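Local coordinates for protein endo-beta-1,2-glucanase (Talaromyces funiculosus, PDB 6IMV) that hydrolyses internal beta-1,2-glycosidic linkages of beta-1,2-glucans, as an endo-acting glycoside hydrolase, at residues N48-T62 and K74-Q86. Sequence-based numbering, arbitrary orientation.
With BGC (beta-D-glucopyranose), chain I.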
ATOM      1  N   ASN A  48       7.393  15.372  11.318  1.00 23.59           N
ATOM      2  CA  ASN A  48       8.632  14.723  11.769  1.00 25.56           C
ATOM      3  C   ASN A  48       8.398  13.257  12.157  1.00 23.43           C
ATOM      4  O   ASN A  48       9.345  12.573  12.532  1.00 25.35           O
ATOM      5  CB  ASN A  48       9.311  15.471  12.924  1.00 29.42           C
ATOM      6  CG  ASN A  48      10.184  16.614  12.453  1.00 33.00           C
ATOM      7  OD1 ASN A  48       9.688  17.691  12.139  1.00 41.30           O
ATOM      8  ND2 ASN A  48      11.486  16.402  12.416  1.00 37.63           N
ATOM      9  N   ILE A  49       7.155  12.772  12.074  1.00 20.52           N
ATOM     10  CA  ILE A  49       6.856  11.367  12.344  1.00 17.86           C
ATOM     11  C   ILE A  49       6.594  10.646  11.016  1.00 16.39           C
ATOM     12  O   ILE A  49       7.267   9.659  10.721  1.00 15.18           O
ATOM     13  CB  ILE A  49       5.670  11.221  13.315  1.00 17.73           C
ATOM     14  CG1 ILE A  49       5.901  11.973  14.634  1.00 17.75           C
ATOM     15  CG2 ILE A  49       5.358   9.750  13.545  1.00 17.77           C
ATOM     16  CD1 ILE A  49       7.057  11.465  15.452  1.00 17.94           C
ATOM     17  N   SER A  50       5.604  11.136  10.249  1.00 14.41           N
ATOM     18  CA  SER A  50       5.166  10.481   9.008  1.00 14.37           C
ATOM     19  C   SER A  50       5.278  11.418   7.798  1.00 14.60           C
ATOM     20  O   SER A  50       5.257  10.938   6.666  1.00 13.87           O
ATOM     21  CB  SER A  50       3.758   9.961   9.127  1.00 14.27           C
ATOM     22  OG  SER A  50       2.827  11.026   9.286  1.00 14.39           O
ATOM     23  N   TYR A  51       5.335  12.739   8.022  1.00 13.90           N
ATOM     24  CA  TYR A  51       5.458  13.669   6.918  1.00 13.88           C
ATOM     25  C   TYR A  51       6.138  14.965   7.373  1.00 13.66           C
ATOM     26  O   TYR A  51       6.333  15.220   8.557  1.00 13.35           O
ATOM     27  CB  TYR A  51       4.093  13.918   6.270  1.00 14.73           C
ATOM     28  CG  TYR A  51       3.158  14.819   7.039  1.00 14.98           C
ATOM     29  CD1 TYR A  51       2.501  14.381   8.181  1.00 15.08           C
ATOM     30  CD2 TYR A  51       2.906  16.108   6.599  1.00 15.41           C
ATOM     31  CE1 TYR A  51       1.624  15.204   8.869  1.00 15.57           C
ATOM     32  CE2 TYR A  51       2.051  16.952   7.289  1.00 15.88           C
ATOM     33  CZ  TYR A  51       1.409  16.497   8.426  1.00 15.60           C
ATOM     34  OH  TYR A  51       0.569  17.342   9.075  1.00 16.36           O
ATOM     35  N   ASN A  52       6.535  15.750   6.375  1.00 13.71           N
ATOM     36  CA  ASN A  52       7.110  17.073   6.541  1.00 13.95           C
ATOM     37  C   ASN A  52       5.993  18.089   6.280  1.00 14.12           C
ATOM     38  O   ASN A  52       5.559  18.222   5.162  1.00 13.63           O
ATOM     39  CB  ASN A  52       8.304  17.233   5.595  1.00 14.23           C
ATOM     40  CG  ASN A  52       9.015  18.565   5.705  1.00 14.71           C
ATOM     41  OD1 ASN A  52       8.431  19.550   6.162  1.00 15.14           O
ATOM     42  ND2 ASN A  52      10.265  18.605   5.264  1.00 13.60           N
ATOM     43  N   SER A  53       5.523  18.783   7.323  1.00 14.82           N
ATOM     44  CA  SER A  53       4.414  19.742   7.184  1.00 15.58           C
ATOM     45  C   SER A  53       4.838  20.978   6.379  1.00 15.86           C
ATOM     46  O   SER A  53       3.991  21.694   5.836  1.00 16.94           O
ATOM     47  CB  SER A  53       3.869  20.128   8.525  1.00 16.24           C
ATOM     48  OG  SER A  53       4.921  20.546   9.368  1.00 17.38           O
ATOM     49  N   GLY A  54       6.147  21.226   6.286  1.00 16.09           N
ATOM     50  CA  GLY A  54       6.671  22.343   5.518  1.00 15.59           C
ATOM     51  C   GLY A  54       6.456  22.184   4.021  1.00 15.65           C
ATOM     52  O   GLY A  54       6.181  23.163   3.329  1.00 15.70           O
ATOM     53  N   ASN A  55       6.629  20.963   3.496  1.00 14.89           N
ATOM     54  CA  ASN A  55       6.519  20.731   2.044  1.00 14.59           C
ATOM     55  C   ASN A  55       5.386  19.739   1.714  1.00 14.30           C
ATOM     56  O   ASN A  55       5.135  19.466   0.547  1.00 13.52           O
ATOM     57  CB  ASN A  55       7.864  20.299   1.452  1.00 14.37           C
ATOM     58  CG  ASN A  55       8.368  18.983   2.005  1.00 14.77           C
ATOM     59  OD1 ASN A  55       7.612  18.232   2.624  1.00 13.67           O
ATOM     60  ND2 ASN A  55       9.639  18.693   1.765  1.00 14.10           N
ATOM     61  N   GLY A  56       4.712  19.212   2.738  1.00 13.90           N
ATOM     62  CA  GLY A  56       3.558  18.332   2.565  1.00 14.04           C
ATOM     63  C   GLY A  56       3.937  16.926   2.119  1.00 13.65           C
ATOM     64  O   GLY A  56       3.070  16.171   1.709  1.00 13.62           O
ATOM     65  N   MET A  57       5.222  16.570   2.211  1.00 13.18           N
ATOM     66  CA  MET A  57       5.729  15.310   1.670  1.00 13.39           C
ATOM     67  C   MET A  57       5.823  14.251   2.773  1.00 12.73           C
ATOM     68  O   MET A  57       6.182  14.566   3.907  1.00 12.53           O
ATOM     69  CB  MET A  57       7.116  15.503   1.048  1.00 13.78           C
ATOM     70  CG  MET A  57       7.123  16.458  -0.138  1.00 13.88           C
ATOM     71  SD  MET A  57       6.075  15.899  -1.506  1.00 13.87           S
ATOM     72  CE  MET A  57       6.741  14.272  -1.843  1.00 13.91           C
ATOM     73  N   SER A  58       5.525  12.994   2.408  1.00 12.34           N
ATOM     74  CA  SER A  58       5.675  11.860   3.308  1.00 12.18           C
ATOM     75  C   SER A  58       7.159  11.631   3.604  1.00 12.06           C
ATOM     76  O   SER A  58       8.020  11.927   2.777  1.00 11.89           O
ATOM     77  CB  SER A  58       5.040  10.600   2.766  1.00 12.11           C
ATOM     78  OG  SER A  58       5.708  10.128   1.611  1.00 11.99           O
ATOM     79  N   TYR A  59       7.421  11.144   4.820  1.00 12.25           N
ATOM     80  CA  TYR A  59       8.601  10.354   5.144  1.00 12.75           C
ATOM     81  C   TYR A  59       8.191   8.884   5.147  1.00 12.80           C
ATOM     82  O   TYR A  59       7.067   8.590   5.534  1.00 12.77           O
ATOM     83  CB  TYR A  59       9.127  10.693   6.540  1.00 13.52           C
ATOM     84  CG  TYR A  59       9.597  12.108   6.735  1.00 14.32           C
ATOM     85  CD1 TYR A  59      10.652  12.619   5.993  1.00 14.59           C
ATOM     86  CD2 TYR A  59       8.983  12.937   7.663  1.00 14.81           C
ATOM     87  CE1 TYR A  59      11.081  13.923   6.172  1.00 14.95           C
ATOM     88  CE2 TYR A  59       9.407  14.242   7.857  1.00 15.22           C
ATOM     89  CZ  TYR A  59      10.460  14.732   7.108  1.00 15.12           C
ATOM     90  OH  TYR A  59      10.882  16.010   7.294  1.00 16.18           O
ATOM     91  N   ASP A  60       9.118   7.978   4.811  1.00 12.77           N
ATOM     92  CA  ASP A  60       8.865   6.546   4.908  1.00 12.82           C
ATOM     93  C   ASP A  60       8.287   6.217   6.292  1.00 12.93           C
ATOM     94  O   ASP A  60       7.366   5.406   6.415  1.00 12.80           O
ATOM     95  CB  ASP A  60      10.137   5.729   4.664  1.00 13.21           C
ATOM     96  CG  ASP A  60       9.928   4.229   4.833  1.00 13.21           C
ATOM     97  OD1 ASP A  60       8.986   3.703   4.225  1.00 12.87           O
ATOM     98  OD2 ASP A  60      10.713   3.607   5.575  1.00 13.86           O
ATOM     99  N   GLY A  61       8.846   6.853   7.322  1.00 12.92           N
ATOM    100  CA  GLY A  61       8.393   6.695   8.692  1.00 13.26           C
ATOM    101  C   GLY A  61       9.457   7.149   9.675  1.00 13.36           C
ATOM    102  O   GLY A  61      10.260   8.019   9.367  1.00 13.60           O
ATOM    103  N   THR A  62       9.474   6.540  10.858  1.00 13.82           N
ATOM    104  CA  THR A  62      10.439   6.909  11.886  1.00 14.40           C
ATOM    105  C   THR A  62      10.682   5.735  12.835  1.00 14.38           C
ATOM    106  O   THR A  62       9.784   4.932  13.125  1.00 14.12           O
ATOM    107  CB  THR A  62       9.981   8.143  12.679  1.00 15.13           C
ATOM    108  OG1 THR A  62      11.002   8.458  13.627  1.00 16.38           O
ATOM    109  CG2 THR A  62       8.691   7.925  13.428  1.00 15.45           C
ATOM    110  N   LYS A  74      13.793   9.836  12.320  1.00 17.62           N
ATOM    111  CA  LYS A  74      12.958   9.659  11.129  1.00 18.26           C
ATOM    112  C   LYS A  74      13.763   9.010   9.990  1.00 16.57           C
ATOM    113  O   LYS A  74      14.975   9.099   9.947  1.00 15.91           O
ATOM    114  CB  LYS A  74      12.358  10.998  10.688  1.00 19.47           C
ATOM    115  CG  LYS A  74      13.324  12.007  10.075  1.00 20.61           C
ATOM    116  CD  LYS A  74      12.599  13.241   9.584  1.00 21.72           C
ATOM    117  CE  LYS A  74      13.458  14.485   9.574  1.00 24.05           C
ATOM    118  NZ  LYS A  74      13.740  14.945  10.956  1.00 25.01           N
ATOM    119  N   HIS A  75      13.052   8.358   9.066  1.00 15.72           N
ATOM    120  CA  HIS A  75      13.556   8.085   7.730  1.00 15.56           C
ATOM    121  C   HIS A  75      13.334   9.334   6.887  1.00 15.41           C
ATOM    122  O   HIS A  75      12.179   9.703   6.665  1.00 14.91           O
ATOM    123  CB  HIS A  75      12.852   6.871   7.094  1.00 15.78           C
ATOM    124  CG  HIS A  75      13.228   5.554   7.690  1.00 15.72           C
ATOM    125  ND1 HIS A  75      12.622   4.369   7.294  1.00 15.39           N
ATOM    126  CD2 HIS A  75      14.131   5.228   8.645  1.00 15.69           C
ATOM    127  CE1 HIS A  75      13.132   3.371   7.982  1.00 15.53           C
ATOM    128  NE2 HIS A  75      14.074   3.870   8.809  1.00 15.34           N
ATOM    129  N   PRO A  76      14.400  10.003   6.383  1.00 15.02           N
ATOM    130  CA  PRO A  76      14.244  11.263   5.648  1.00 14.99           C
ATOM    131  C   PRO A  76      13.897  11.082   4.162  1.00 14.43           C
ATOM    132  O   PRO A  76      13.894  12.036   3.405  1.00 14.51           O
ATOM    133  CB  PRO A  76      15.649  11.881   5.780  1.00 15.20           C
ATOM    134  CG  PRO A  76      16.575  10.665   5.720  1.00 15.46           C
ATOM    135  CD  PRO A  76      15.815   9.579   6.460  1.00 15.26           C
ATOM    136  N   PHE A  77      13.649   9.838   3.760  1.00 14.31           N
ATOM    137  CA  PHE A  77      13.364   9.479   2.372  1.00 13.91           C
ATOM    138  C   PHE A  77      11.947   8.901   2.293  1.00 13.02           C
ATOM    139  O   PHE A  77      11.375   8.505   3.311  1.00 12.71           O
ATOM    140  CB  PHE A  77      14.385   8.462   1.860  1.00 14.23           C
ATOM    141  CG  PHE A  77      14.456   7.212   2.694  1.00 15.19           C
ATOM    142  CD1 PHE A  77      13.568   6.169   2.482  1.00 16.06           C
ATOM    143  CD2 PHE A  77      15.376   7.097   3.721  1.00 15.81           C
ATOM    144  CE1 PHE A  77      13.616   5.026   3.260  1.00 16.17           C
ATOM    145  CE2 PHE A  77      15.428   5.948   4.495  1.00 16.73           C
ATOM    146  CZ  PHE A  77      14.544   4.920   4.269  1.00 16.58           C
ATOM    147  N   SER A  78      11.394   8.873   1.078  1.00 12.43           N
ATOM    148  CA  SER A  78      10.103   8.257   0.808  1.00 12.01           C
ATOM    149  C   SER A  78      10.016   7.976  -0.695  1.00 11.63           C
ATOM    150  O   SER A  78      11.027   8.016  -1.398  1.00 11.55           O
ATOM    151  CB  SER A  78       8.947   9.111   1.325  1.00 11.76           C
ATOM    152  OG  SER A  78       7.723   8.376   1.359  1.00 11.38           O
ATOM    153  N   ALA A  79       8.814   7.637  -1.161  1.00 11.31           N
ATOM    154  CA  ALA A  79       8.590   7.254  -2.541  1.00 10.85           C
ATOM    155  C   ALA A  79       7.106   7.407  -2.863  1.00 10.68           C
ATOM    156  O   ALA A  79       6.295   7.599  -1.950  1.00 10.78           O
ATOM    157  CB  ALA A  79       9.068   5.838  -2.765  1.00 10.96           C
ATOM    158  N   ALA A  80       6.768   7.293  -4.153  1.00 10.46           N
ATOM    159  CA  ALA A  80       5.408   7.511  -4.654  1.00 10.70           C
ATOM    160  C   ALA A  80       4.436   6.478  -4.063  1.00 10.95           C
ATOM    161  O   ALA A  80       3.243   6.738  -3.962  1.00 11.14           O
ATOM    162  CB  ALA A  80       5.412   7.499  -6.163  1.00 10.66           C
ATOM    163  N   SER A  81       4.966   5.327  -3.642  1.00 11.16           N
ATOM    164  CA  SER A  81       4.205   4.255  -2.997  1.00 11.16           C
ATOM    165  C   SER A  81       3.644   4.711  -1.637  1.00 11.57           C
ATOM    166  O   SER A  81       2.474   4.447  -1.322  1.00 11.73           O
ATOM    167  CB  SER A  81       5.068   3.023  -2.863  1.00 10.88           C
ATOM    168  OG  SER A  81       6.381   3.381  -2.444  1.00 10.48           O
ATOM    169  N   LYS A  82       4.454   5.413  -0.838  1.00 11.63           N
ATOM    170  CA  LYS A  82       3.986   5.942   0.463  1.00 12.02           C
ATOM    171  C   LYS A  82       3.076   7.156   0.225  1.00 11.73           C
ATOM    172  O   LYS A  82       2.072   7.338   0.898  1.00 12.10           O
ATOM    173  CB  LYS A  82       5.159   6.311   1.380  1.00 12.77           C
ATOM    174  CG  LYS A  82       6.121   5.164   1.676  1.00 13.69           C
ATOM    175  CD  LYS A  82       7.286   5.069   0.714  1.00 13.97           C
ATOM    176  CE  LYS A  82       7.978   3.722   0.762  1.00 14.85           C
ATOM    177  NZ  LYS A  82       7.053   2.622   0.386  1.00 15.55           N
ATOM    178  N   GLU A  83       3.427   7.978  -0.762  1.00 11.03           N
ATOM    179  CA  GLU A  83       2.568   9.072  -1.216  1.00 10.94           C
ATOM    180  C   GLU A  83       1.154   8.560  -1.522  1.00 10.62           C
ATOM    181  O   GLU A  83       0.190   9.206  -1.178  1.00 10.89           O
ATOM    182  CB  GLU A  83       3.165   9.741  -2.450  1.00 10.79           C
ATOM    183  CG  GLU A  83       4.442  10.505  -2.170  1.00 10.74           C
ATOM    184  CD  GLU A  83       4.263  11.773  -1.359  1.00 10.85           C
ATOM    185  OE1 GLU A  83       3.625  12.718  -1.875  1.00 10.94           O
ATOM    186  OE2 GLU A  83       4.767  11.814  -0.213  1.00 11.27           O
ATOM    187  N   SER A  84       1.056   7.391  -2.160  1.00 10.63           N
ATOM    188  CA  SER A  84      -0.226   6.805  -2.557  1.00 10.82           C
ATOM    189  C   SER A  84      -1.086   6.508  -1.320  1.00 10.78           C
ATOM    190  O   SER A  84      -2.295   6.739  -1.357  1.00 11.16           O
ATOM    191  CB  SER A  84      -0.034   5.585  -3.449  1.00 10.63           C
ATOM    192  OG  SER A  84       0.218   4.425  -2.684  1.00 10.65           O
ATOM    193  N   LEU A  85      -0.459   6.073  -0.215  1.00 10.96           N
ATOM    194  CA  LEU A  85      -1.182   5.742   1.017  1.00 11.16           C
ATOM    195  C   LEU A  85      -1.715   7.018   1.685  1.00 11.35           C
ATOM    196  O   LEU A  85      -2.846   7.037   2.172  1.00 11.26           O
ATOM    197  CB  LEU A  85      -0.283   4.937   1.956  1.00 11.41           C
ATOM    198  CG  LEU A  85       0.080   3.533   1.463  1.00 11.74           C
ATOM    199  CD1 LEU A  85       1.124   2.886   2.365  1.00 12.09           C
ATOM    200  CD2 LEU A  85      -1.152   2.643   1.361  1.00 11.98           C
ATOM    201  N   GLN A  86      -0.900   8.074   1.678  1.00 11.27           N
ATOM    202  CA  GLN A  86      -1.246   9.362   2.248  1.00 11.34           C
ATOM    203  C   GLN A  86      -2.378  10.000   1.428  1.00 11.57           C
ATOM    204  O   GLN A  86      -3.365  10.486   1.981  1.00 11.72           O
ATOM    205  CB  GLN A  86       0.006  10.238   2.278  1.00 11.31           C
ATOM    206  CG  GLN A  86      -0.200  11.626   2.860  1.00 11.13           C
ATOM    207  CD  GLN A  86       1.053  12.460   2.761  1.00 11.03           C
ATOM    208  OE1 GLN A  86       1.951  12.171   1.975  1.00 10.39           O
ATOM    209  NE2 GLN A  86       1.118  13.514   3.555  1.00 10.87           N
TER
HETATM  210  C2  BGC I 606      13.121   0.153   2.215  1.00 31.72           C
HETATM  211  C3  BGC I 606      12.858   0.534   3.682  1.00 30.71           C
HETATM  212  C4  BGC I 606      11.394   0.954   3.919  1.00 29.67           C
HETATM  213  C5  BGC I 606      10.444  -0.070   3.279  1.00 29.64           C
HETATM  214  C6  BGC I 606       8.967   0.312   3.405  1.00 29.06           C
HETATM  215  C1  BGC I 606      12.067  -0.827   1.718  1.00 31.07           C
HETATM  216  O1  BGC I 606      12.230  -1.196   0.346  1.00 34.31           O
HETATM  217  O2  BGC I 606      14.385  -0.482   2.127  1.00 32.41           O
HETATM  218  O3  BGC I 606      13.733   1.585   4.094  1.00 30.34           O
HETATM  219  O4  BGC I 606      11.105   1.100   5.325  1.00 24.55           O
HETATM  220  O5  BGC I 606      10.776  -0.245   1.895  1.00 31.58           O
HETATM  221  O6  BGC I 606       8.732   1.506   2.663  1.00 29.47           O
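One wall of the sugar pocket is built here by the beta hairpin of strands 57-64 and 71-78 and by the helix that follows, with D60 reaching the glucose. The carboxylate of D60 serves both sugar and hairpin: OD1 accepts from glucose O6 at 2.7 Å, while OD2 takes glucose O4 and, through its anti lone pair, ND1 of H75 at 2.7 Å. Imidazole and carboxylate are nearly coplanar (8°), and the ND1-H bond lies in the ring plane, which probably limits rotation of the acid. D60 CG stands anti to the backbone N (chi1 177°), which sends the carboxylate to the glucose, and D60 N bonds F77 O at 2.8 Å. The F77 ring brings its edge to the sugar, CZ lying 3.4 Å from glucose O3. From the helix, the bent K82 chain reaches glucose O6, its NZ salt-bridged to D434.

Deeper in, S58, small enough to sit against the helix, accepts from S78 OG through its OG (2.7 Å) and donates to E83 OE2, which also receives S58 N at 3.0 Å. Glutamate suits this place because its second oxygen, OE1, serves another side, in a salt bridge with K123 and a hydrogen bond with Y127. Were E83 replaced by an alanine, S58 N and OG would probably lose their shared acceptor and K123 its salt bridge. Farther out, K74 CD lies over one face of Y59 in a CH-pi contact. Buried polar groups thus join hairpin to helix, while H75 probably keeps D60 oriented for sugar hydroxyls.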